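Local coordinates for protein mediator of RNA polymerase II transcription subunit 6 (Schizosaccharomyces pombe, PDB 4H61) that serves as a subunit of the Mediator complex, the coactivator that relays signals from gene-specific regulators to the basal RNA polymerase II transcription machinery, at residues A[113-116]-A[117-121]; A[44-47]-A[48-52]; A[14-17]-A[18-22]. All blocks are in the same frame, centred on the assembly; numbering follows the deposited sequence.

All three are local contacts along one helix or its cap, at the surface of a single chain, and none touches another: centres lie 22 to 29 Å apart, with contacts 2 and 3 nearest, about 10 Å between their closest atoms. They sample the start, the middle and the end of three different helices. Contact 1 is the first turn of the long helix 115-135, just after strand 109-112, where proline lies beside an aromatic ring. Contact 2 is the regular interior of helix 43-53, with a weak salt bridge and no buried residue. Contact 3 runs to the end of the short helix 14-19, closed by glycines. Thr118 and Val17 are the one buried residue of contacts 1 and 3 respectively.

Contact 1. Residues A[113-116]-A[117-121]; sequences APNA and YTLLA
The Pro114 ring runs alongside the Tyr117 ring at the first turn of helix 115-135, where the chain passes from strand 109-112 into the helix. The apolar part of the contact is the tyrosine ring: Pro114 CD is 3.8 Å from Tyr117 CD1, and Ala113 CB approaches the same CD1 obliquely at 4.1 Å. Tyr117 CG stands anti to its own carbonyl carbon (chi1 -71°), which carries the ring back toward the proline. Beyond these segments, Phe104 meets that ring edge-to-face and Val102 packs on Ala113, Tyr117 and Thr118, tying the turn to strand 97-106.

The hydrogen bonds across the two segments join backbone groups. Tyr117 N reaches Pro114 O at 3.2 Å, the i to i+3 bond that opens the helix. The regular helical spacing then takes over: Leu119 N binds Asn115 O at 3.0 Å, and Leu120 N binds Ala116 O at 2.8 Å.

On the outer surface, the Asn115 amide lies across the Leu119 side chain in a van der Waals contact. Its ND2 comes to 3.4 Å from Leu119 CD1.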
ATOM      1  N   ALA A 113      -7.692  -2.913   8.867  1.00110.93           N
ATOM      2  CA  ALA A 113      -9.065  -3.297   8.597  1.00110.04           C
ATOM      3  C   ALA A 113      -9.205  -4.703   9.131  1.00103.07           C
ATOM      4  O   ALA A 113      -8.195  -5.358   9.396  1.00110.71           O
ATOM      5  CB  ALA A 113      -9.317  -3.275   7.106  1.00114.69           C
ATOM      6  N   PRO A 114     -10.445  -5.177   9.306  1.00123.54           N
ATOM      7  CA  PRO A 114     -10.631  -6.580   9.690  1.00128.29           C
ATOM      8  C   PRO A 114      -9.961  -7.530   8.693  1.00128.05           C
ATOM      9  O   PRO A 114      -9.769  -7.186   7.522  1.00116.30           O
ATOM     10  CB  PRO A 114     -12.151  -6.752   9.646  1.00127.88           C
ATOM     11  CG  PRO A 114     -12.679  -5.399   9.933  1.00119.94           C
ATOM     12  CD  PRO A 114     -11.716  -4.433   9.299  1.00115.31           C
ATOM     13  N   ASN A 115      -9.606  -8.718   9.168  1.00131.93           N
ATOM     14  CA  ASN A 115      -8.860  -9.663   8.359  1.00129.22           C
ATOM     15  C   ASN A 115      -9.614 -10.057   7.087  1.00132.45           C
ATOM     16  O   ASN A 115      -9.006 -10.363   6.053  1.00129.16           O
ATOM     17  CB  ASN A 115      -8.490 -10.892   9.190  1.00130.02           C
ATOM     18  CG  ASN A 115      -7.801 -11.958   8.373  1.00143.26           C
ATOM     19  OD1 ASN A 115      -6.611 -11.855   8.072  1.00148.23           O
ATOM     20  ND2 ASN A 115      -8.550 -12.989   7.995  1.00148.63           N
ATOM     21  N   ALA A 116     -10.941 -10.014   7.164  1.00131.82           N
ATOM     22  CA  ALA A 116     -11.794 -10.421   6.053  1.00123.75           C
ATOM     23  C   ALA A 116     -11.471  -9.673   4.766  1.00125.89           C
ATOM     24  O   ALA A 116     -11.571 -10.235   3.671  1.00126.01           O
ATOM     25  CB  ALA A 116     -13.257 -10.238   6.412  1.00116.74           C
ATOM     26  N   TYR A 117     -11.087  -8.407   4.899  1.00127.62           N
ATOM     27  CA  TYR A 117     -10.728  -7.609   3.729  1.00129.62           C
ATOM     28  C   TYR A 117      -9.501  -8.168   3.017  1.00133.34           C
ATOM     29  O   TYR A 117      -9.479  -8.258   1.787  1.00133.37           O
ATOM     30  CB  TYR A 117     -10.550  -6.132   4.097  1.00130.88           C
ATOM     31  CG  TYR A 117     -11.871  -5.474   4.417  1.00142.19           C
ATOM     32  CD1 TYR A 117     -12.402  -5.523   5.705  1.00149.75           C
ATOM     33  CD2 TYR A 117     -12.607  -4.838   3.425  1.00143.49           C
ATOM     34  CE1 TYR A 117     -13.619  -4.937   5.995  1.00153.07           C
ATOM     35  CE2 TYR A 117     -13.825  -4.252   3.705  1.00148.12           C
ATOM     36  CZ  TYR A 117     -14.327  -4.304   4.989  1.00154.74           C
ATOM     37  OH  TYR A 117     -15.541  -3.721   5.264  1.00161.24           O
ATOM     38  N   THR A 118      -8.493  -8.563   3.792  1.00133.71           N
ATOM     39  CA  THR A 118      -7.336  -9.239   3.225  1.00129.61           C
ATOM     40  C   THR A 118      -7.779 -10.536   2.538  1.00128.39           C
ATOM     41  O   THR A 118      -7.362 -10.823   1.410  1.00125.44           O
ATOM     42  CB  THR A 118      -6.251  -9.521   4.288  1.00128.92           C
ATOM     43  OG1 THR A 118      -5.812  -8.288   4.871  1.00129.66           O
ATOM     44  CG2 THR A 118      -5.052 -10.214   3.660  1.00125.03           C
ATOM     45  N   LEU A 119      -8.647 -11.295   3.206  1.00127.81           N
ATOM     46  CA  LEU A 119      -9.182 -12.532   2.635  1.00130.30           C
ATOM     47  C   LEU A 119      -9.856 -12.289   1.287  1.00129.58           C
ATOM     48  O   LEU A 119      -9.647 -13.039   0.331  1.00130.97           O
ATOM     49  CB  LEU A 119     -10.154 -13.213   3.601  1.00135.02           C
ATOM     50  CG  LEU A 119      -9.485 -13.881   4.807  1.00150.84           C
ATOM     51  CD1 LEU A 119     -10.508 -14.541   5.724  1.00156.23           C
ATOM     52  CD2 LEU A 119      -8.431 -14.892   4.353  1.00155.86           C
ATOM     53  N   LEU A 120     -10.649 -11.228   1.211  1.00125.81           N
ATOM     54  CA  LEU A 120     -11.338 -10.882  -0.025  1.00121.56           C
ATOM     55  C   LEU A 120     -10.341 -10.544  -1.116  1.00123.29           C
ATOM     56  O   LEU A 120     -10.478 -10.995  -2.264  1.00122.57           O
ATOM     57  CB  LEU A 120     -12.293  -9.715   0.204  1.00119.20           C
ATOM     58  CG  LEU A 120     -13.531 -10.144   0.998  1.00122.14           C
ATOM     59  CD1 LEU A 120     -14.502  -8.986   1.219  1.00119.19           C
ATOM     60  CD2 LEU A 120     -14.209 -11.330   0.314  1.00109.29           C
ATOM     61  N   ALA A 121      -9.336  -9.756  -0.738  1.00117.28           N
ATOM     62  CA  ALA A 121      -8.261  -9.376  -1.643  1.00112.82           C
ATOM     63  C   ALA A 121      -7.584 -10.594  -2.258  1.00115.72           C
ATOM     64  O   ALA A 121      -7.538 -10.721  -3.484  1.00123.43           O
ATOM     65  CB  ALA A 121      -7.250  -8.518  -0.926  1.00117.48           C
TER

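Contact 2. Residues A[44-47]-A[48-52]; sequences NEML and KMQSQ
Glu45 OE1 is gripped by two groups: Lys48 NZ, at 3.3 Å, and the hydroxyl of Tyr38, which hydrogen-bonds to it from outside the helix. The lysine also approaches the other carboxylate oxygen, with NZ 3.5 Å from Glu45 OE2. Both lysine bonds are weak, yet together they make an i to i+3 salt bridge on one side of helix 43-53.

The torsions explain how the charges meet. On Glu45, CG is anti to the backbone N (chi1 177°) and the chain folds at chi2, which directs the carboxylate toward the next turn. Lys48 stays extended until chi3 (86°), where its bend swings the ammonium end back to the carboxylate. The two side chains therefore cross, with Lys48 CE also close to OE1.

A second side-chain pair is apolar and one turn apart. The terminal methyl CE of Met46 meets the aliphatic part of Gln50, 3.6 Å from CG.

The backbone supplies the regular alpha-helical frame. Met49 N bonds to Glu45 O at 3.1 Å, and Ser51 N bonds to Leu47 O at 3.1 Å. Equivalent bonds join Lys48 N to Asn44 O and Gln50 N to Met46 O.

Leu47 packs on Leu61, Gln64 and Leu65 of helix 61-66, while Asn44 OD1 accepts a bond from Phe73 N of strand 70-79. Ser51 OG has its own partner in Leu56 O. Aliphatic packing and satisfied amide and hydroxyl groups thus join the helix to the fold. Glu45 is joined to it too, through Tyr38, while the weakly bonded Lys48 is its partner within the helix; the two together would probably favour the ionised form of the carboxylate.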
ATOM      1  N   ASN A  44       8.686   0.506  -1.201  1.00100.86           N
ATOM      2  CA  ASN A  44       8.270   1.901  -1.069  1.00100.45           C
ATOM      3  C   ASN A  44       9.394   2.783  -0.521  1.00105.54           C
ATOM      4  O   ASN A  44       9.731   3.829  -1.093  1.00110.12           O
ATOM      5  CB  ASN A  44       7.044   2.004  -0.154  1.00 94.23           C
ATOM      6  CG  ASN A  44       5.796   1.356  -0.760  1.00102.33           C
ATOM      7  OD1 ASN A  44       5.657   0.127  -0.762  1.00103.90           O
ATOM      8  ND2 ASN A  44       4.878   2.182  -1.258  1.00 96.38           N
ATOM      9  N   GLU A  45       9.978   2.342   0.585  1.00100.91           N
ATOM     10  CA  GLU A  45      11.022   3.102   1.251  1.00107.33           C
ATOM     11  C   GLU A  45      12.283   3.185   0.394  1.00110.81           C
ATOM     12  O   GLU A  45      12.949   4.227   0.333  1.00112.35           O
ATOM     13  CB  GLU A  45      11.339   2.474   2.617  1.00101.26           C
ATOM     14  CG  GLU A  45      12.462   3.147   3.376  1.00100.11           C
ATOM     15  CD  GLU A  45      12.107   4.538   3.869  1.00112.36           C
ATOM     16  OE1 GLU A  45      10.946   4.976   3.675  1.00107.42           O
ATOM     17  OE2 GLU A  45      13.000   5.195   4.458  1.00124.13           O
ATOM     18  N   MET A  46      12.602   2.080  -0.271  1.00106.17           N
ATOM     19  CA  MET A  46      13.806   2.016  -1.078  1.00103.42           C
ATOM     20  C   MET A  46      13.698   3.063  -2.171  1.00108.51           C
ATOM     21  O   MET A  46      14.644   3.812  -2.430  1.00109.27           O
ATOM     22  CB  MET A  46      13.984   0.621  -1.671  1.00 99.66           C
ATOM     23  CG  MET A  46      15.234   0.465  -2.534  1.00109.44           C
ATOM     24  SD  MET A  46      15.005   0.950  -4.271  1.00131.81           S
ATOM     25  CE  MET A  46      16.668   0.679  -4.890  1.00144.35           C
ATOM     26  N   LEU A  47      12.522   3.120  -2.787  1.00107.88           N
ATOM     27  CA  LEU A  47      12.231   4.107  -3.816  1.00105.04           C
ATOM     28  C   LEU A  47      12.284   5.534  -3.280  1.00112.43           C
ATOM     29  O   LEU A  47      12.797   6.419  -3.960  1.00121.55           O
ATOM     30  CB  LEU A  47      10.874   3.828  -4.453  1.00100.14           C
ATOM     31  CG  LEU A  47      10.857   2.678  -5.467  1.00110.03           C
ATOM     32  CD1 LEU A  47       9.437   2.288  -5.876  1.00110.39           C
ATOM     33  CD2 LEU A  47      11.665   3.059  -6.689  1.00110.63           C
ATOM     34  N   LYS A  48      11.763   5.761  -2.070  1.00108.61           N
ATOM     35  CA  LYS A  48      11.743   7.115  -1.517  1.00107.60           C
ATOM     36  C   LYS A  48      13.163   7.650  -1.453  1.00114.82           C
ATOM     37  O   LYS A  48      13.417   8.821  -1.739  1.00122.77           O
ATOM     38  CB  LYS A  48      11.103   7.168  -0.122  1.00107.23           C
ATOM     39  CG  LYS A  48      11.044   8.590   0.481  1.00112.28           C
ATOM     40  CD  LYS A  48      10.554   8.626   1.938  1.00120.28           C
ATOM     41  CE  LYS A  48      11.705   8.397   2.932  1.00139.02           C
ATOM     42  NZ  LYS A  48      11.268   8.191   4.366  1.00145.69           N
ATOM     43  N   MET A  49      14.094   6.770  -1.107  1.00112.49           N
ATOM     44  CA  MET A  49      15.468   7.187  -0.883  1.00116.54           C
ATOM     45  C   MET A  49      16.300   7.323  -2.153  1.00123.27           C
ATOM     46  O   MET A  49      17.170   8.188  -2.222  1.00128.97           O
ATOM     47  CB  MET A  49      16.142   6.267   0.132  1.00112.61           C
ATOM     48  CG  MET A  49      15.431   6.266   1.471  1.00114.62           C
ATOM     49  SD  MET A  49      15.958   7.595   2.579  1.00122.12           S
ATOM     50  CE  MET A  49      15.027   9.003   1.992  1.00237.22           C
ATOM     51  N   GLN A  50      16.041   6.485  -3.155  1.00120.50           N
ATOM     52  CA  GLN A  50      16.717   6.661  -4.430  1.00129.07           C
ATOM     53  C   GLN A  50      16.314   8.020  -4.987  1.00131.11           C
ATOM     54  O   GLN A  50      17.134   8.745  -5.549  1.00131.25           O
ATOM     55  CB  GLN A  50      16.369   5.545  -5.419  1.00136.37           C
ATOM     56  CG  GLN A  50      17.068   4.219  -5.141  1.00144.99           C
ATOM     57  CD  GLN A  50      18.579   4.281  -5.318  1.00153.32           C
ATOM     58  OE1 GLN A  50      19.081   4.923  -6.240  1.00156.72           O
ATOM     59  NE2 GLN A  50      19.311   3.605  -4.433  1.00153.69           N
ATOM     60  N   SER A  51      15.046   8.367  -4.788  1.00128.53           N
ATOM     61  CA  SER A  51      14.492   9.606  -5.315  1.00129.57           C
ATOM     62  C   SER A  51      15.120  10.833  -4.659  1.00129.75           C
ATOM     63  O   SER A  51      15.535  11.772  -5.340  1.00131.42           O
ATOM     64  CB  SER A  51      12.976   9.627  -5.129  1.00128.82           C
ATOM     65  OG  SER A  51      12.423  10.788  -5.717  1.00136.07           O
ATOM     66  N   GLN A  52      15.189  10.815  -3.333  1.00123.09           N
ATOM     67  CA  GLN A  52      15.762  11.925  -2.587  1.00126.95           C
ATOM     68  C   GLN A  52      17.263  12.062  -2.828  1.00134.34           C
ATOM     69  O   GLN A  52      17.773  13.163  -3.057  1.00136.22           O
ATOM     70  CB  GLN A  52      15.490  11.755  -1.096  1.00122.41           C
ATOM     71  CG  GLN A  52      14.029  11.837  -0.732  1.00124.01           C
ATOM     72  CD  GLN A  52      13.816  11.895   0.760  1.00125.13           C
ATOM     73  OE1 GLN A  52      14.770  11.992   1.527  1.00124.82           O
ATOM     74  NE2 GLN A  52      12.561  11.839   1.185  1.00130.97           N
TER

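Contact 3. Residues A[14-17]-A[18-22]; sequences PEWV and QSMGG
Pro14 O accepts a bond from Gln18 N at 3.1 Å, the first full turn of helix 14-19. Here the glutamine's CG also comes close to the same oxygen. Glu15 meets the later residues through its backbone, its carbonyl oxygen lying beside Ser19 CB.

Trp16 carries the main side-chain contact. Its indole stands anti to the backbone N (chi1 -170°), and Met20 crosses one face: CG is 3.5 Å from the centroid of the six-membered ring and only 7° off its normal, a CH-pi contact. Bent at chi2, the methionine also holds SD above that face at a distance, 4.7 Å from the same centroid, which adds a Met-aromatic component. The bond from Met20 N to Trp16 O is weak.

Val17 O accepts the bond from Gly22 N at 2.9 Å, and Gly21 N reaches Gln18 O at 3.3 Å. With the positive phi of Gly21 (74°), these two bonds make a Schellman motif that ends the helix. Met20 N is a second donor to Val17 O, at 3.2 Å and from the opposite face of its plane. Val17 CG1 packs 3.7 Å from Gly22 CA.

The inner side faces helix 28-33: Tyr31 meets the indole and touches Val17, while Glu30 lies against Trp16 and Met20. Val17 also touches Glu108, in the loop between strands 97-106 and 109-112.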
ATOM      1  N   PRO A  14      -2.610  14.953  13.239  1.00137.09           N
ATOM      2  CA  PRO A  14      -3.258  16.159  12.692  1.00138.15           C
ATOM      3  C   PRO A  14      -2.274  17.261  12.297  1.00142.16           C
ATOM      4  O   PRO A  14      -2.544  18.021  11.364  1.00137.80           O
ATOM      5  CB  PRO A  14      -4.133  16.644  13.853  1.00133.19           C
ATOM      6  CG  PRO A  14      -4.364  15.445  14.694  1.00133.92           C
ATOM      7  CD  PRO A  14      -3.109  14.625  14.587  1.00136.22           C
ATOM      8  N   GLU A  15      -1.144  17.334  12.997  1.00150.93           N
ATOM      9  CA  GLU A  15      -0.148  18.379  12.764  1.00158.45           C
ATOM     10  C   GLU A  15       0.567  18.212  11.426  1.00150.66           C
ATOM     11  O   GLU A  15       1.156  19.157  10.905  1.00152.21           O
ATOM     12  CB  GLU A  15       0.865  18.437  13.920  1.00169.80           C
ATOM     13  CG  GLU A  15       1.608  17.124  14.206  1.00179.46           C
ATOM     14  CD  GLU A  15       0.847  16.176  15.135  1.00188.69           C
ATOM     15  OE1 GLU A  15      -0.401  16.224  15.158  1.00191.70           O
ATOM     16  OE2 GLU A  15       1.501  15.375  15.844  1.00190.70           O
ATOM     17  N   TRP A  16       0.515  17.005  10.874  1.00144.38           N
ATOM     18  CA  TRP A  16       1.090  16.734   9.562  1.00139.64           C
ATOM     19  C   TRP A  16       0.067  17.088   8.487  1.00141.95           C
ATOM     20  O   TRP A  16       0.403  17.668   7.451  1.00139.54           O
ATOM     21  CB  TRP A  16       1.483  15.259   9.460  1.00130.48           C
ATOM     22  CG  TRP A  16       2.296  14.891   8.250  1.00130.89           C
ATOM     23  CD1 TRP A  16       3.652  14.759   8.185  1.00132.48           C
ATOM     24  CD2 TRP A  16       1.801  14.573   6.939  1.00133.26           C
ATOM     25  NE1 TRP A  16       4.035  14.389   6.915  1.00133.49           N
ATOM     26  CE2 TRP A  16       2.917  14.267   6.134  1.00134.58           C
ATOM     27  CE3 TRP A  16       0.526  14.523   6.370  1.00135.05           C
ATOM     28  CZ2 TRP A  16       2.795  13.918   4.788  1.00137.59           C
ATOM     29  CZ3 TRP A  16       0.407  14.177   5.032  1.00137.35           C
ATOM     30  CH2 TRP A  16       1.535  13.878   4.258  1.00137.69           C
ATOM     31  N   VAL A  17      -1.189  16.739   8.751  1.00143.88           N
ATOM     32  CA  VAL A  17      -2.278  16.986   7.817  1.00148.96           C
ATOM     33  C   VAL A  17      -2.429  18.475   7.519  1.00158.74           C
ATOM     34  O   VAL A  17      -2.558  18.872   6.360  1.00159.44           O
ATOM     35  CB  VAL A  17      -3.612  16.430   8.352  1.00150.08           C
ATOM     36  CG1 VAL A  17      -4.747  16.748   7.391  1.00151.90           C
ATOM     37  CG2 VAL A  17      -3.504  14.929   8.578  1.00145.75           C
ATOM     38  N   GLN A  18      -2.406  19.292   8.568  1.00165.34           N
ATOM     39  CA  GLN A  18      -2.494  20.740   8.412  1.00171.48           C
ATOM     40  C   GLN A  18      -1.289  21.279   7.646  1.00168.19           C
ATOM     41  O   GLN A  18      -1.423  22.159   6.798  1.00170.52           O
ATOM     42  CB  GLN A  18      -2.612  21.422   9.774  1.00181.10           C
ATOM     43  CG  GLN A  18      -3.966  21.242  10.447  1.00190.30           C
ATOM     44  CD  GLN A  18      -4.024  21.882  11.825  1.00200.67           C
ATOM     45  OE1 GLN A  18      -3.056  21.827  12.589  1.00202.80           O
ATOM     46  NE2 GLN A  18      -5.159  22.498  12.147  1.00204.75           N
ATOM     47  N   SER A  19      -0.117  20.727   7.940  1.00165.74           N
ATOM     48  CA  SER A  19       1.124  21.127   7.284  1.00166.70           C
ATOM     49  C   SER A  19       1.122  20.852   5.776  1.00165.22           C
ATOM     50  O   SER A  19       1.865  21.485   5.026  1.00167.95           O
ATOM     51  CB  SER A  19       2.311  20.422   7.949  1.00166.41           C
ATOM     52  OG  SER A  19       3.541  20.788   7.349  1.00170.51           O
ATOM     53  N   MET A  20       0.283  19.915   5.336  1.00159.58           N
ATOM     54  CA  MET A  20       0.250  19.505   3.929  1.00153.26           C
ATOM     55  C   MET A  20      -1.032  19.925   3.202  1.00154.02           C
ATOM     56  O   MET A  20      -1.237  19.571   2.036  1.00153.04           O
ATOM     57  CB  MET A  20       0.438  17.990   3.809  1.00147.42           C
ATOM     58  CG  MET A  20       1.785  17.483   4.291  1.00144.54           C
ATOM     59  SD  MET A  20       3.130  17.935   3.183  1.00156.90           S
ATOM     60  CE  MET A  20       4.533  17.221   4.039  1.00146.46           C
ATOM     61  N   GLY A  21      -1.891  20.674   3.892  1.00153.73           N
ATOM     62  CA  GLY A  21      -3.117  21.181   3.297  1.00154.47           C
ATOM     63  C   GLY A  21      -4.198  20.131   3.110  1.00153.52           C
ATOM     64  O   GLY A  21      -4.998  20.211   2.172  1.00150.72           O
ATOM     65  N   GLY A  22      -4.220  19.144   4.003  1.00151.98           N
ATOM     66  CA  GLY A  22      -5.235  18.104   3.977  1.00149.31           C
ATOM     67  C   GLY A  22      -4.821  16.875   3.193  1.00146.41           C
ATOM     68  O   GLY A  22      -3.910  16.925   2.362  1.00147.17           O
TER